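PDB 3EBV: chinitase A from Streptomyces coelicolor, which probably acts as an endochitinase, hydrolysing glycosidic bonds within chitin chains, through the family 18 glycosyl hydrolase domain that this chain contains. Local coordinates for residues A[204-209]-A[217-222]; A[28-33]-A[268-273]. All coordinates share one frame; numbering follows the deposited sequence.

How the contacts relate
Both contacts are buried and involve the wall of one TIM barrel, their centres about 17 Å apart, and both draw on the same sheet. Contact 1 sets an outer helix against strand 219-224; contact 2 joins the entry to strand 32-40 with strand 267-271 and the start of the helix that follows. Strands 219-224 and 267-271 are parallel neighbours, tied by a probable backbone bond between Leu221 O and Met269 N at 2.8 Å. Their chemistry differs: contact 1 is aliphatic with a bridging water, whereas contact 2 rests on threonine methyls against a tyrosine ring. At its other end contact 2 reaches the surface, where exposed Ser28 binds sulfate.

Contact 1. Residues A[204-209]-A[217-222]; sequences ALACIQ and SQVGLG
Ala206 and Gln209 of helix 199-210 pack against Val219 and Leu221 of strand 219-224 in one helix-to-strand step of the TIM barrel, where a short loop brings the chain back from the outer helix layer into the wall. The axes of segments 204-209 and 219-222 come within 9.3 Å and run roughly antiparallel, at 154°, as expected for a helix followed by the next barrel strand. Val219 directs its side chain toward the helix, and Leu221, two residues on, brings its end methyl CD2 near it.

The aliphatic part begins with Ala206, whose CB touches the CD2 methyl of Leu221 at 3.9 Å. The same CB lies more loosely against Val219 CG1. Helix 237-249 continues this apolar patch, with Leu247 on Ala206 and both Ala243 and Leu244 on Leu221.

Gln209 and Val219 cross obliquely and meet at two levels. Near the helix, Gln209 CB rests on Val219 CG2 at 3.8 Å; farther out, Gln209 OE1 sits 3.6 Å from Val219 CG1. The glutamine can span this height because CG stands beside its own backbone N (chi1 -65°) and the chain then runs extended (chi2 170°), carrying the amide across the isopropyl group, OE1 beside CG1. Val176 and Met178 of strand 175-179 also touch Gln209, so its buried chain lies over two adjacent barrel strands. On the far side of the helix Cys207 turns away and forms its disulfide with Cys189.

The polar end of Gln209 reaches the strand backbone through one water, which is hydrogen-bonded to Gln209 OE1 at 2.8 Å and to Gly220 O, also at 2.8 Å.

Contact 2. Residues A[28-33]-A[268-273]; sequences SAYDII and AMTWST. With SO4 (sulfate ion), chain B.
Tyr30 carries this contact, its ring met by two threonine methyls, one over a face and one at the edge. The first interaction is CH-pi: Thr273 CG2 stands over the middle of one ring face, 3.9 Å from the centroid and only 12° off the normal. The second is van der Waals contact at the ring edge, where Thr270 CG2 lies near the ring plane, 3.3 Å from Tyr30 OH and 3.8 Å from CE1. With CG set beside its backbone N (chi1 -66°), the tyrosine extends toward strand 267-271 from just before strand 32-40.

Hydrogen bonds fix the polar ends with partners outside the two segments. Tyr30 OH pairs with Asp276 OD2, Thr270 OG1 with Leu223 O, and Thr273 OG1 with Gln21 OE1. Were Tyr30 replaced by an alanine, both threonine methyls would probably lose their aromatic partner, and Asp276 this hydroxyl. At the surface, Ser28 OG donates to sulfate O4 at 2.7 Å, an ion probably taken from the crystallisation liquor.

Thr273 begins helix 273-278, N-capped by Ser272, whose OG bonds to Trp275 N. A cis peptide joins Trp271 to Ser272 at the end of the last barrel strand, as in family 18 TIM-barrel chitinases, where a tryptophan followed by such a bond forms the floor of the substrate cleft; Trp271 probably does the same here.

Contact 1. Residues A[204-209]-A[217-222]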
loop_
_atom_site.group_PDB
_atom_site.type_symbol
_atom_site.label_atom_id
_atom_site.label_comp_id
_atom_site.label_asym_id
_atom_site.label_seq_id
_atom_site.Cartn_x
_atom_site.Cartn_y
_atom_site.Cartn_z
ATOM N N ALA A 204 10.017 -13.648 7.145
ATOM C CA ALA A 204 10.384 -14.622 6.133
ATOM C C ALA A 204 9.847 -14.314 4.736
ATOM O O ALA A 204 10.485 -14.667 3.728
ATOM C CB ALA A 204 10.008 -16.038 6.585
ATOM N N LEU A 205 8.650 -13.708 4.670
ATOM C CA LEU A 205 8.112 -13.328 3.360
ATOM C C LEU A 205 8.712 -11.997 2.897
ATOM O O LEU A 205 8.964 -11.855 1.689
ATOM C CB LEU A 205 6.575 -13.231 3.415
ATOM C CG LEU A 205 5.854 -14.569 3.199
ATOM C CD1 LEU A 205 6.175 -15.633 4.237
ATOM C CD2 LEU A 205 4.336 -14.311 3.197
ATOM N N ALA A 206 8.936 -11.031 3.801
ATOM C CA ALA A 206 9.643 -9.795 3.401
ATOM C C ALA A 206 11.025 -10.125 2.849
ATOM O O ALA A 206 11.485 -9.508 1.881
ATOM C CB ALA A 206 9.737 -8.829 4.552
ATOM N N CYS A 207 11.669 -11.125 3.427
ATOM C CA CYS A 207 12.993 -11.573 2.953
ATOM C C CYS A 207 12.985 -11.933 1.456
ATOM O O CYS A 207 13.980 -11.717 0.750
ATOM C CB CYS A 207 13.355 -12.812 3.808
ATOM S SG CYS A 207 14.870 -13.659 3.340
ATOM N N ILE A 208 11.899 -12.512 0.947
ATOM C CA ILE A 208 11.877 -12.890 -0.472
ATOM C C ILE A 208 12.051 -11.606 -1.318
ATOM O O ILE A 208 12.752 -11.618 -2.342
ATOM C CB ILE A 208 10.529 -13.565 -0.866
ATOM C CG1 ILE A 208 10.267 -14.824 -0.037
ATOM C CG2 ILE A 208 10.491 -13.905 -2.353
ATOM C CD1 ILE A 208 8.852 -15.348 -0.217
ATOM N N GLN A 209 11.383 -10.515 -0.906
ATOM C CA GLN A 209 11.517 -9.226 -1.625
ATOM C C GLN A 209 12.920 -8.637 -1.464
ATOM O O GLN A 209 13.526 -8.175 -2.457
ATOM C CB GLN A 209 10.458 -8.255 -1.098
ATOM C CG GLN A 209 9.059 -8.745 -1.436
ATOM C CD GLN A 209 7.949 -7.963 -0.754
ATOM O OE1 GLN A 209 8.045 -6.753 -0.574
ATOM N NE2 GLN A 209 6.896 -8.679 -0.376
ATOM N N SER A 217 14.302 0.245 0.918
ATOM C CA SER A 217 13.351 1.341 0.942
ATOM C C SER A 217 12.104 1.042 0.131
ATOM O O SER A 217 11.143 1.845 0.184
ATOM C CB SER A 217 13.958 2.630 0.366
ATOM O OG SER A 217 14.335 2.415 -0.964
ATOM N N GLN A 218 12.110 -0.069 -0.613
ATOM C CA GLN A 218 10.962 -0.417 -1.455
ATOM C C GLN A 218 10.103 -1.540 -0.834
ATOM O O GLN A 218 9.213 -2.048 -1.509
ATOM C CB GLN A 218 11.419 -0.838 -2.861
ATOM C CG GLN A 218 12.016 0.364 -3.581
ATOM C CD GLN A 218 12.634 0.006 -4.899
ATOM O OE1 GLN A 218 13.374 -0.979 -5.038
ATOM N NE2 GLN A 218 12.372 0.859 -5.896
ATOM N N VAL A 219 10.364 -1.877 0.435
ATOM C CA VAL A 219 9.621 -2.975 1.097
ATOM C C VAL A 219 8.943 -2.457 2.365
ATOM O O VAL A 219 9.600 -1.859 3.227
ATOM C CB VAL A 219 10.583 -4.128 1.454
ATOM C CG1 VAL A 219 9.848 -5.258 2.222
ATOM C CG2 VAL A 219 11.215 -4.717 0.167
ATOM N N GLY A 220 7.606 -2.622 2.409
ATOM C CA GLY A 220 6.804 -2.173 3.576
ATOM C C GLY A 220 5.951 -3.346 4.074
ATOM O O GLY A 220 5.493 -4.174 3.276
ATOM N N LEU A 221 5.729 -3.374 5.399
ATOM C CA LEU A 221 4.945 -4.468 6.012
ATOM C C LEU A 221 3.484 -4.000 6.164
ATOM O O LEU A 221 3.205 -3.167 7.034
ATOM C CB LEU A 221 5.523 -4.859 7.404
ATOM C CG LEU A 221 7.026 -5.212 7.378
ATOM C CD1 LEU A 221 7.349 -5.645 8.779
ATOM C CD2 LEU A 221 7.323 -6.362 6.446
ATOM N N GLY A 222 2.585 -4.576 5.346
ATOM C CA GLY A 222 1.147 -4.190 5.406
ATOM C C GLY A 222 0.355 -5.169 6.286
ATOM O O GLY A 222 0.399 -6.366 6.083
HETATM O O HOH W 1 6.257 -6.140 1.461
#

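Contact 2. Residues A[28-33]-A[268-273]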
loop_
_atom_site.group_PDB
_atom_site.type_symbol
_atom_site.label_atom_id
_atom_site.label_comp_id
_atom_site.label_asym_id
_atom_site.label_seq_id
_atom_site.Cartn_x
_atom_site.Cartn_y
_atom_site.Cartn_z
ATOM N N SER A 28 -1.667 11.975 12.308
ATOM C CA SER A 28 -0.410 12.521 11.800
ATOM C C SER A 28 0.647 11.451 11.497
ATOM O O SER A 28 1.540 11.707 10.672
ATOM C CB SER A 28 0.165 13.539 12.790
ATOM O OG SER A 28 0.319 12.963 14.045
ATOM N N ALA A 29 0.518 10.282 12.124
ATOM C CA ALA A 29 1.476 9.181 11.907
ATOM C C ALA A 29 1.561 8.744 10.458
ATOM O O ALA A 29 2.584 8.179 10.036
ATOM C CB ALA A 29 1.091 7.989 12.758
ATOM N N TYR A 30 0.488 8.957 9.682
ATOM C CA TYR A 30 0.465 8.477 8.317
ATOM C C TYR A 30 1.198 9.416 7.383
ATOM O O TYR A 30 0.801 10.565 7.181
ATOM C CB TYR A 30 -0.975 8.260 7.856
ATOM C CG TYR A 30 -1.644 7.156 8.617
ATOM C CD1 TYR A 30 -1.340 5.819 8.336
ATOM C CD2 TYR A 30 -2.556 7.437 9.666
ATOM C CE1 TYR A 30 -1.938 4.788 9.047
ATOM C CE2 TYR A 30 -3.172 6.387 10.382
ATOM C CZ TYR A 30 -2.865 5.062 10.061
ATOM O OH TYR A 30 -3.444 3.965 10.703
ATOM N N ASP A 31 2.263 8.905 6.773
ATOM C CA ASP A 31 3.079 9.699 5.851
ATOM C C ASP A 31 2.558 9.635 4.439
ATOM O O ASP A 31 2.756 10.565 3.661
ATOM C CB ASP A 31 4.504 9.157 5.851
ATOM C CG ASP A 31 5.083 9.164 7.210
ATOM O OD1 ASP A 31 5.339 10.271 7.759
ATOM O OD2 ASP A 31 5.302 8.096 7.785
ATOM N N ILE A 32 1.933 8.513 4.084
ATOM C CA ILE A 32 1.337 8.320 2.782
ATOM C C ILE A 32 -0.083 7.875 3.049
ATOM O O ILE A 32 -0.304 6.927 3.805
ATOM C CB ILE A 32 2.064 7.240 1.930
ATOM C CG1 ILE A 32 3.536 7.634 1.712
ATOM C CG2 ILE A 32 1.356 7.048 0.576
ATOM C CD1 ILE A 32 4.347 6.524 0.985
ATOM N N ILE A 33 -1.034 8.600 2.462
ATOM C CA ILE A 33 -2.461 8.270 2.587
ATOM C C ILE A 33 -2.947 7.814 1.227
ATOM O O ILE A 33 -2.858 8.578 0.245
ATOM C CB ILE A 33 -3.285 9.502 3.101
ATOM C CG1 ILE A 33 -2.748 9.982 4.445
ATOM C CG2 ILE A 33 -4.796 9.126 3.114
ATOM C CD1 ILE A 33 -3.286 11.388 4.844
ATOM N N ALA A 268 5.864 0.490 7.290
ATOM C CA ALA A 268 4.678 -0.351 7.451
ATOM C C ALA A 268 3.500 0.289 6.775
ATOM O O ALA A 268 3.554 1.447 6.349
ATOM C CB ALA A 268 4.378 -0.623 8.955
HETATM N N MSE A 269 2.438 -0.503 6.663
HETATM C CA MSE A 269 1.203 -0.039 5.995
HETATM C C MSE A 269 0.033 -0.653 6.753
HETATM O O MSE A 269 0.151 -1.747 7.327
HETATM C CB MSE A 269 1.186 -0.524 4.534
HETATM C CG MSE A 269 -0.143 -0.244 3.801
HETATM SE SE MSE A 269 -1.472 -1.717 4.096
HETATM C CE MSE A 269 -1.056 -2.840 2.545
ATOM N N THR A 270 -1.128 0.038 6.764
ATOM C CA THR A 270 -2.327 -0.623 7.307
ATOM C C THR A 270 -3.611 -0.342 6.517
ATOM O O THR A 270 -3.834 0.782 5.994
ATOM C CB THR A 270 -2.542 -0.290 8.800
ATOM O OG1 THR A 270 -3.507 -1.189 9.370
ATOM C CG2 THR A 270 -3.013 1.134 8.986
ATOM N N TRP A 271 -4.421 -1.408 6.461
ATOM C CA TRP A 271 -5.828 -1.297 6.059
ATOM C C TRP A 271 -6.609 -1.313 7.372
ATOM O O TRP A 271 -6.589 -2.349 8.063
ATOM C CB TRP A 271 -6.204 -2.513 5.225
ATOM C CG TRP A 271 -7.678 -2.466 4.882
ATOM C CD1 TRP A 271 -8.682 -3.122 5.548
ATOM C CD2 TRP A 271 -8.289 -1.694 3.846
ATOM N NE1 TRP A 271 -9.912 -2.793 4.970
ATOM C CE2 TRP A 271 -9.686 -1.938 3.918
ATOM C CE3 TRP A 271 -7.786 -0.840 2.854
ATOM C CZ2 TRP A 271 -10.599 -1.325 3.031
ATOM C CZ3 TRP A 271 -8.674 -0.235 1.980
ATOM C CH2 TRP A 271 -10.071 -0.494 2.071
ATOM N N SER A 272 -7.276 -0.215 7.782
ATOM C CA SER A 272 -7.372 1.088 7.122
ATOM C C SER A 272 -7.300 2.149 8.233
ATOM O O SER A 272 -7.421 1.828 9.417
ATOM C CB SER A 272 -8.732 1.245 6.403
ATOM O OG SER A 272 -9.782 1.134 7.378
ATOM N N THR A 273 -7.161 3.414 7.863
ATOM C CA THR A 273 -7.186 4.497 8.868
ATOM C C THR A 273 -8.534 4.461 9.627
ATOM O O THR A 273 -8.576 4.734 10.833
ATOM C CB THR A 273 -6.921 5.882 8.235
ATOM O OG1 THR A 273 -7.985 6.225 7.348
ATOM C CG2 THR A 273 -5.620 5.855 7.401
HETATM S S SO4 B . -1.508 15.339 16.355
HETATM O O1 SO4 B . -1.524 16.502 15.484
HETATM O O2 SO4 B . -1.486 15.711 17.776
HETATM O O3 SO4 B . -2.738 14.539 16.009
HETATM O O4 SO4 B . -0.284 14.565 16.130
#